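Local coordinates for geranylgeranyl pyrophosphate synthase (Corynebacterium glutamicum, PDB 3LMD), which probably condenses isopentenyl units into long-chain prenyl diphosphates in isoprenoid biosynthesis, as a magnesium-dependent member of the FPP/GGPP synthase family, at residues V97-V102 with M154-T159; V239-D244 with V264-V269; T53-G58 with D64-L69. All coordinates share one frame; numbering follows the deposited sequence.

Along the chain, contact 3 closes before contact 1 opens, and contact 1 before contact 2. Contacts 1 and 3 are neighbours, with centres about 20 Å apart and nearest atoms about 5 Å apart, and helix 132-157 ties them together: its end forms half of contact 1, while its earlier residues pack beside contact 3. Contact 2 lies on the opposite side of the chain's centre from both, its centre about 35 Å from that of contact 1 and about 34 Å from that of contact 3. Ser155, Thr159 and Ile65 in contacts 1 and 3 pack on the second subunit; contact 2, touched by no other chain, includes the second aspartate-rich motif of this all-helical synthase.

Contact 1: V97-V102 with M154-T159; sequences VIKAAV and MSQLGT
Ala100 and Leu157 mark the closest approach of the two backbones, with CA atoms 7.4 Å apart, where helix 95-118 passes the last turn of helix 132-157 running in roughly the opposite direction. Met154 O accepts from both Leu157 N and Gly158 N. Gly158 then leaves the helix with a positive phi of 115° and occupies the N-cap position of helix 159-181. This abrupt joint between consecutive helices belongs to the all-alpha bundle of the prenyl synthase fold, and it lies at the dimer side: Ser155 packs on Ala163 of the second subunit. Leu157 reaches across with both methyls. Leu157 CD1 rests against the backbone of the opposing helix, 3.8 Å from Ala100 N, and meets Ala100 CB at 4.1 Å, while Leu157 CD2 lies alongside the aliphatic part of Lys99, 4.1 Å from Lys99 CD. Lys99 leaves its helix with CG opposite the backbone N (chi1 -169°), passes over the leucine, and bends at chi3 to bring its ammonium to Gln156. The bond from Lys99 NZ to Gln156 OE1 is 2.9 Å long, and the nitrogen stands well above the amide plane, 58° out of it. The two side chains meet at about a right angle, and Glu95 offers Lys99 NZ a second, long and weak ionic partner.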
loop_
_atom_site.group_PDB
_atom_site.type_symbol
_atom_site.label_atom_id
_atom_site.label_comp_id
_atom_site.label_asym_id
_atom_site.label_seq_id
_atom_site.Cartn_x
_atom_site.Cartn_y
_atom_site.Cartn_z
ATOM N N VAL A 97 10.082 -10.456 18.319
ATOM C CA VAL A 97 8.657 -10.616 18.656
ATOM C C VAL A 97 7.972 -9.251 18.779
ATOM O O VAL A 97 6.890 -9.038 18.229
ATOM C CB VAL A 97 8.456 -11.403 19.982
ATOM C CG1 VAL A 97 6.983 -11.388 20.401
ATOM C CG2 VAL A 97 8.912 -12.839 19.841
ATOM N N ILE A 98 8.590 -8.322 19.513
ATOM C CA ILE A 98 8.074 -6.951 19.612
ATOM C C ILE A 98 7.978 -6.309 18.240
ATOM O O ILE A 98 6.986 -5.657 17.917
ATOM C CB ILE A 98 9.013 -6.040 20.447
ATOM C CG1 ILE A 98 9.176 -6.569 21.871
ATOM C CG2 ILE A 98 8.522 -4.596 20.470
ATOM C CD1 ILE A 98 7.919 -6.885 22.522
ATOM N N LYS A 99 9.025 -6.449 17.449
ATOM C CA LYS A 99 9.029 -5.836 16.121
ATOM C C LYS A 99 7.955 -6.452 15.180
ATOM O O LYS A 99 7.298 -5.735 14.410
ATOM C CB LYS A 99 10.433 -5.996 15.513
ATOM C CG LYS A 99 10.701 -5.202 14.270
ATOM C CD LYS A 99 12.218 -5.229 13.890
ATOM C CE LYS A 99 13.125 -4.709 15.015
ATOM N NZ LYS A 99 14.514 -4.392 14.544
ATOM N N ALA A 100 7.824 -7.774 15.198
ATOM C CA ALA A 100 6.727 -8.428 14.459
ATOM C C ALA A 100 5.342 -7.938 14.897
ATOM O O ALA A 100 4.469 -7.728 14.056
ATOM C CB ALA A 100 6.831 -9.961 14.555
ATOM N N ALA A 101 5.127 -7.732 16.194
ATOM C CA ALA A 101 3.834 -7.277 16.704
ATOM C C ALA A 101 3.536 -5.885 16.185
ATOM O O ALA A 101 2.373 -5.557 15.866
ATOM C CB ALA A 101 3.807 -7.286 18.257
ATOM N N VAL A 102 4.587 -5.087 16.054
ATOM C CA VAL A 102 4.442 -3.738 15.542
ATOM C C VAL A 102 4.069 -3.810 14.062
ATOM O O VAL A 102 3.224 -3.056 13.592
ATOM C CB VAL A 102 5.716 -2.884 15.771
ATOM C CG1 VAL A 102 5.671 -1.563 14.934
ATOM C CG2 VAL A 102 5.912 -2.598 17.293
ATOM N N MET A 154 10.140 -5.271 8.493
ATOM C CA MET A 154 10.181 -6.648 7.937
ATOM C C MET A 154 11.515 -6.978 7.310
ATOM O O MET A 154 11.925 -8.135 7.330
ATOM C CB MET A 154 9.061 -6.849 6.864
ATOM C CG MET A 154 7.690 -6.880 7.522
ATOM S SD MET A 154 6.388 -7.493 6.360
ATOM C CE MET A 154 7.045 -6.911 4.923
ATOM N N SER A 155 12.185 -5.984 6.723
ATOM C CA SER A 155 13.530 -6.212 6.168
ATOM C C SER A 155 14.516 -6.685 7.234
ATOM O O SER A 155 15.526 -7.316 6.921
ATOM C CB SER A 155 14.091 -4.963 5.460
ATOM O OG SER A 155 14.597 -3.962 6.380
ATOM N N GLN A 156 14.213 -6.391 8.495
ATOM C CA GLN A 156 15.079 -6.818 9.584
ATOM C C GLN A 156 14.591 -8.135 10.183
ATOM O O GLN A 156 15.325 -8.791 10.936
ATOM C CB GLN A 156 15.155 -5.735 10.676
ATOM C CG GLN A 156 15.738 -4.404 10.160
ATOM C CD GLN A 156 15.908 -3.399 11.284
ATOM O OE1 GLN A 156 14.951 -3.101 12.002
ATOM N NE2 GLN A 156 17.128 -2.897 11.459
ATOM N N LEU A 157 13.373 -8.540 9.837
ATOM C CA LEU A 157 12.774 -9.754 10.414
ATOM C C LEU A 157 13.054 -10.979 9.553
ATOM O O LEU A 157 12.999 -12.088 10.045
ATOM C CB LEU A 157 11.261 -9.593 10.659
ATOM C CG LEU A 157 10.950 -8.560 11.770
ATOM C CD1 LEU A 157 9.449 -8.272 11.830
ATOM C CD2 LEU A 157 11.416 -9.144 13.110
ATOM N N GLY A 158 13.347 -10.781 8.270
ATOM C CA GLY A 158 13.726 -11.912 7.428
ATOM C C GLY A 158 12.710 -12.181 6.325
ATOM O O GLY A 158 11.563 -11.733 6.397
ATOM N N THR A 159 13.119 -12.926 5.305
ATOM C CA THR A 159 12.255 -13.117 4.129
ATOM C C THR A 159 11.025 -13.965 4.410
ATOM O O THR A 159 10.000 -13.802 3.715
ATOM C CB THR A 159 13.025 -13.758 2.937
ATOM O OG1 THR A 159 13.591 -14.993 3.360
ATOM C CG2 THR A 159 14.124 -12.864 2.470
#

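Contact 2: V239-D244 with V264-V269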
loop_
_atom_site.group_PDB
_atom_site.type_symbol
_atom_site.label_atom_id
_atom_site.label_comp_id
_atom_site.label_asym_id
_atom_site.label_seq_id
_atom_site.Cartn_x
_atom_site.Cartn_y
_atom_site.Cartn_z
ATOM N N VAL A 239 -19.951 -12.740 16.830
ATOM C CA VAL A 239 -20.508 -12.362 18.112
ATOM C C VAL A 239 -20.918 -10.871 18.069
ATOM O O VAL A 239 -22.007 -10.508 18.523
ATOM C CB VAL A 239 -19.525 -12.662 19.305
ATOM C CG1 VAL A 239 -19.964 -11.896 20.566
ATOM C CG2 VAL A 239 -19.477 -14.184 19.621
ATOM N N ASP A 240 -20.053 -10.017 17.515
ATOM C CA ASP A 240 -20.376 -8.589 17.343
ATOM C C ASP A 240 -21.670 -8.414 16.526
ATOM O O ASP A 240 -22.522 -7.546 16.816
ATOM C CB ASP A 240 -19.241 -7.858 16.593
ATOM C CG ASP A 240 -18.071 -7.477 17.489
ATOM O OD1 ASP A 240 -18.163 -7.638 18.722
ATOM O OD2 ASP A 240 -17.053 -6.993 16.948
ATOM N N ASP A 241 -21.784 -9.197 15.464
ATOM C CA ASP A 241 -22.941 -9.097 14.571
ATOM C C ASP A 241 -24.233 -9.521 15.260
ATOM O O ASP A 241 -25.269 -8.891 15.066
ATOM C CB ASP A 241 -22.723 -9.895 13.267
ATOM C CG ASP A 241 -21.650 -9.272 12.372
ATOM O OD1 ASP A 241 -21.293 -8.105 12.584
ATOM O OD2 ASP A 241 -21.139 -9.957 11.466
ATOM N N ILE A 242 -24.162 -10.574 16.076
ATOM C CA ILE A 242 -25.295 -10.980 16.884
ATOM C C ILE A 242 -25.704 -9.866 17.865
ATOM O O ILE A 242 -26.891 -9.512 17.997
ATOM C CB ILE A 242 -24.980 -12.276 17.662
ATOM C CG1 ILE A 242 -24.854 -13.474 16.688
ATOM C CG2 ILE A 242 -26.066 -12.530 18.746
ATOM C CD1 ILE A 242 -24.211 -14.743 17.404
ATOM N N ILE A 243 -24.719 -9.326 18.570
ATOM C CA ILE A 243 -24.971 -8.267 19.549
ATOM C C ILE A 243 -25.647 -7.063 18.868
ATOM O O ILE A 243 -26.603 -6.496 19.402
ATOM C CB ILE A 243 -23.653 -7.834 20.270
ATOM C CG1 ILE A 243 -23.218 -8.933 21.254
ATOM C CG2 ILE A 243 -23.867 -6.500 21.021
ATOM C CD1 ILE A 243 -21.791 -8.748 21.810
ATOM N N ASP A 244 -25.191 -6.713 17.667
ATOM C CA ASP A 244 -25.735 -5.561 16.953
ATOM C C ASP A 244 -27.239 -5.685 16.713
ATOM O O ASP A 244 -27.980 -4.684 16.701
ATOM C CB ASP A 244 -25.037 -5.380 15.608
ATOM C CG ASP A 244 -25.491 -4.109 14.873
ATOM O OD1 ASP A 244 -25.224 -3.005 15.388
ATOM O OD2 ASP A 244 -26.101 -4.206 13.784
ATOM N N VAL A 264 -26.577 -3.729 5.294
ATOM C CA VAL A 264 -25.595 -4.780 5.629
ATOM C C VAL A 264 -26.286 -5.899 6.451
ATOM O O VAL A 264 -26.619 -5.694 7.618
ATOM C CB VAL A 264 -24.391 -4.210 6.431
ATOM C CG1 VAL A 264 -23.398 -5.299 6.755
ATOM C CG2 VAL A 264 -23.698 -3.071 5.655
ATOM N N PHE A 265 -26.519 -7.047 5.821
ATOM C CA PHE A 265 -27.189 -8.181 6.469
ATOM C C PHE A 265 -26.148 -9.206 6.917
ATOM O O PHE A 265 -25.580 -9.908 6.099
ATOM C CB PHE A 265 -28.152 -8.871 5.503
ATOM C CG PHE A 265 -29.110 -7.935 4.832
ATOM C CD1 PHE A 265 -29.670 -6.881 5.537
ATOM C CD2 PHE A 265 -29.448 -8.117 3.504
ATOM C CE1 PHE A 265 -30.550 -6.004 4.916
ATOM C CE2 PHE A 265 -30.330 -7.266 2.878
ATOM C CZ PHE A 265 -30.879 -6.203 3.577
ATOM N N THR A 266 -25.936 -9.292 8.218
ATOM C CA THR A 266 -24.950 -10.217 8.775
ATOM C C THR A 266 -25.543 -11.621 9.020
ATOM O O THR A 266 -26.714 -11.868 8.769
ATOM C CB THR A 266 -24.410 -9.632 10.071
ATOM O OG1 THR A 266 -25.499 -9.466 10.988
ATOM C CG2 THR A 266 -23.794 -8.219 9.787
ATOM N N LEU A 267 -24.732 -12.534 9.535
ATOM C CA LEU A 267 -25.106 -13.940 9.593
ATOM C C LEU A 267 -26.506 -14.258 10.133
ATOM O O LEU A 267 -27.215 -15.036 9.518
ATOM C CB LEU A 267 -24.077 -14.720 10.414
ATOM C CG LEU A 267 -24.075 -16.225 10.250
ATOM C CD1 LEU A 267 -23.969 -16.575 8.750
ATOM C CD2 LEU A 267 -22.854 -16.788 11.041
ATOM N N PRO A 268 -26.890 -13.713 11.304
ATOM C CA PRO A 268 -28.243 -14.094 11.772
ATOM C C PRO A 268 -29.350 -13.692 10.790
ATOM O O PRO A 268 -30.376 -14.373 10.678
ATOM C CB PRO A 268 -28.424 -13.280 13.048
ATOM C CG PRO A 268 -27.030 -12.811 13.443
ATOM C CD PRO A 268 -26.218 -12.772 12.212
ATOM N N VAL A 269 -29.172 -12.559 10.123
ATOM C CA VAL A 269 -30.160 -12.086 9.170
ATOM C C VAL A 269 -30.181 -12.983 7.956
ATOM O O VAL A 269 -31.250 -13.305 7.435
ATOM C CB VAL A 269 -29.877 -10.611 8.695
ATOM C CG1 VAL A 269 -31.045 -10.107 7.777
ATOM C CG2 VAL A 269 -29.685 -9.713 9.869
HETATM O O HOH W 1 -25.451 -7.427 12.503
#
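Asp241 and Thr266 form the heart of this buried contact, and they meet through carbon. The Thr266 CG2 methyl sits over the flat face of the Asp241 carboxylate, 3.5 Å from Asp241 CG and nearly as close to OD2 of the same group. With chi1 near 60°, Thr266 places CG2 over that face and turns OG1 to the flank of the aspartate, where it comes 3.6 Å from Asp241 CB. A single water joins the polar atoms instead: it donates to Asp241 O at 3.0 Å and accepts from Thr266 OG1, linking a side chain of one segment to the backbone of the other. The 2.5 Å between this water and Thr266 OG1 is shorter than usual, so that leg is less certain. Next to this pair, Ile242 CG1 touches the ring of Pro268 at CG, 4.0 Å away. Ala313 of helix 309-328 packs on both of these residues, and Ile245 backs Thr266 and Pro268 from the same helix as Asp241. The carboxylate oxygens look elsewhere: Asp241 OD2 is hydrogen-bonded to Tyr192 OH and OD1 to Gln237 NE2. Asp240, Asp241 and Asp244 make up the second aspartate-rich DDxxD motif of the prenyl synthase family, which in relatives serves the magnesium-diphosphate site. Thr266 is also the N-cap residue of helix 267-274, although its side chain makes no capping bond. The side chain of Pro268 is about 10 Å from that of Ser305, a calcium ligand seen in this protein, with no ion bound to this chain here. With a methyl over its face and hydrogen bonds to both its oxygens, the Asp241 carboxylate should have little freedom to rotate; Thr266 adds to this restraint through its methyl alone, while the water ties its hydroxyl to the helix backbone.

Contact 3: T53-G58 with D64-L69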
loop_
_atom_site.group_PDB
_atom_site.type_symbol
_atom_site.label_atom_id
_atom_site.label_comp_id
_atom_site.label_asym_id
_atom_site.label_seq_id
_atom_site.Cartn_x
_atom_site.Cartn_y
_atom_site.Cartn_z
ATOM N N THR A 53 7.252 5.357 17.356
ATOM C CA THR A 53 8.409 5.801 16.568
ATOM C C THR A 53 8.128 5.696 15.056
ATOM O O THR A 53 8.385 6.625 14.295
ATOM C CB THR A 53 9.664 4.999 16.953
ATOM O OG1 THR A 53 10.078 5.410 18.274
ATOM C CG2 THR A 53 10.785 5.240 15.988
ATOM N N GLU A 54 7.620 4.553 14.612
ATOM C CA GLU A 54 7.346 4.384 13.178
ATOM C C GLU A 54 6.296 5.373 12.688
ATOM O O GLU A 54 6.459 5.992 11.640
ATOM C CB GLU A 54 6.860 2.943 12.899
ATOM C CG GLU A 54 7.943 1.911 13.034
ATOM C CD GLU A 54 8.916 1.943 11.835
ATOM O OE1 GLU A 54 8.726 2.754 10.918
ATOM O OE2 GLU A 54 9.879 1.164 11.810
ATOM N N LEU A 55 5.192 5.497 13.424
ATOM C CA LEU A 55 4.121 6.378 12.980
ATOM C C LEU A 55 4.603 7.833 12.898
ATOM O O LEU A 55 4.107 8.632 12.084
ATOM C CB LEU A 55 2.910 6.270 13.928
ATOM C CG LEU A 55 2.267 4.879 14.038
ATOM C CD1 LEU A 55 1.117 4.917 15.046
ATOM C CD2 LEU A 55 1.748 4.470 12.660
ATOM N N SER A 56 5.581 8.186 13.732
ATOM C CA SER A 56 6.065 9.579 13.736
ATOM C C SER A 56 7.398 9.730 13.006
ATOM O O SER A 56 8.152 10.689 13.269
ATOM C CB SER A 56 6.183 10.115 15.186
ATOM O OG SER A 56 7.046 9.281 15.962
ATOM N N SER A 57 7.688 8.803 12.087
ATOM C CA SER A 57 8.896 8.907 11.257
ATOM C C SER A 57 8.603 9.512 9.872
ATOM O O SER A 57 7.571 9.209 9.255
ATOM C CB SER A 57 9.537 7.522 11.072
ATOM O OG SER A 57 10.004 7.017 12.303
ATOM N N GLY A 58 9.515 10.350 9.385
ATOM C CA GLY A 58 9.349 10.938 8.052
ATOM C C GLY A 58 9.272 12.441 8.119
ATOM O O GLY A 58 9.460 13.047 9.204
ATOM N N ASP A 64 2.718 15.037 10.551
ATOM C CA ASP A 64 1.557 15.782 11.112
ATOM C C ASP A 64 0.271 15.126 10.689
ATOM O O ASP A 64 -0.664 14.975 11.478
ATOM C CB ASP A 64 1.545 17.232 10.644
ATOM C CG ASP A 64 2.643 18.034 11.271
ATOM O OD1 ASP A 64 3.178 17.556 12.283
ATOM O OD2 ASP A 64 2.978 19.119 10.759
ATOM N N ILE A 65 0.212 14.719 9.424
ATOM C CA ILE A 65 -0.992 14.065 8.948
ATOM C C ILE A 65 -1.228 12.713 9.601
ATOM O O ILE A 65 -2.336 12.398 10.065
ATOM C CB ILE A 65 -1.017 14.010 7.392
ATOM C CG1 ILE A 65 -1.386 15.398 6.861
ATOM C CG2 ILE A 65 -2.008 12.985 6.922
ATOM C CD1 ILE A 65 -0.699 15.789 5.569
ATOM N N VAL A 66 -0.182 11.896 9.683
ATOM C CA VAL A 66 -0.346 10.590 10.274
ATOM C C VAL A 66 -0.745 10.690 11.768
ATOM O O VAL A 66 -1.586 9.920 12.262
ATOM C CB VAL A 66 0.957 9.744 10.138
ATOM C CG1 VAL A 66 0.837 8.487 10.989
ATOM C CG2 VAL A 66 1.226 9.378 8.641
ATOM N N MET A 67 -0.161 11.647 12.482
ATOM C CA MET A 67 -0.474 11.799 13.912
ATOM C C MET A 67 -1.919 12.293 14.111
ATOM O O MET A 67 -2.586 11.933 15.088
ATOM C CB MET A 67 0.499 12.771 14.587
ATOM C CG MET A 67 1.941 12.262 14.731
ATOM S SD MET A 67 2.196 10.984 16.003
ATOM C CE MET A 67 1.980 9.633 15.047
ATOM N N HIS A 68 -2.397 13.109 13.196
ATOM C CA HIS A 68 -3.758 13.557 13.279
ATOM C C HIS A 68 -4.786 12.484 13.039
ATOM O O HIS A 68 -5.887 12.584 13.512
ATOM C CB HIS A 68 -4.025 14.766 12.410
ATOM C CG HIS A 68 -5.398 15.331 12.596
ATOM N ND1 HIS A 68 -5.912 15.634 13.836
ATOM C CD2 HIS A 68 -6.377 15.616 11.708
ATOM C CE1 HIS A 68 -7.141 16.092 13.706
ATOM N NE2 HIS A 68 -7.448 16.092 12.423
ATOM N N LEU A 69 -4.423 11.459 12.297
ATOM C CA LEU A 69 -5.300 10.322 12.022
ATOM C C LEU A 69 -5.143 9.238 13.070
ATOM O O LEU A 69 -5.954 8.328 13.158
ATOM C CB LEU A 69 -4.979 9.710 10.658
ATOM C CG LEU A 69 -5.575 10.335 9.402
ATOM C CD1 LEU A 69 -4.910 9.734 8.168
ATOM C CD2 LEU A 69 -7.079 10.109 9.373
#
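Leu55, Val66 and Met67 make a small apolar contact between two consecutive helices, 34-55 and 60-69, just where the chain turns from one to the other. The backbones come near at Leu55 and Val66, whose CA atoms are 6.7 Å apart. Val66 points its side chain across and sets CG1 3.5 Å from Leu55 O, a carbonyl at the end of the first helix, with Leu55 CB next at 4.2 Å. Met67 starts off to the side, but its chain folds at chi2 and chi3 (-74° and 92°) and swings the terminal methyl back, so that Met67 CE lies 3.7 Å from Leu55 CB. Its sulfur follows, with Met67 SD 4.2 Å from Ser56 CB. The end of helix 34-55 is secured from within: Ser57 OG donates to Thr53 O over 2.6 Å, from above that carbonyl's plane, and Ser56 OG bonds back to His52 O. Helix 132-157 runs beside both segments, offering Leu146 to Leu55, His149 and Leu153 to Glu54, and Ala142 to Leu69, while Ile65 of the second helix packs on Met177 of the second subunit.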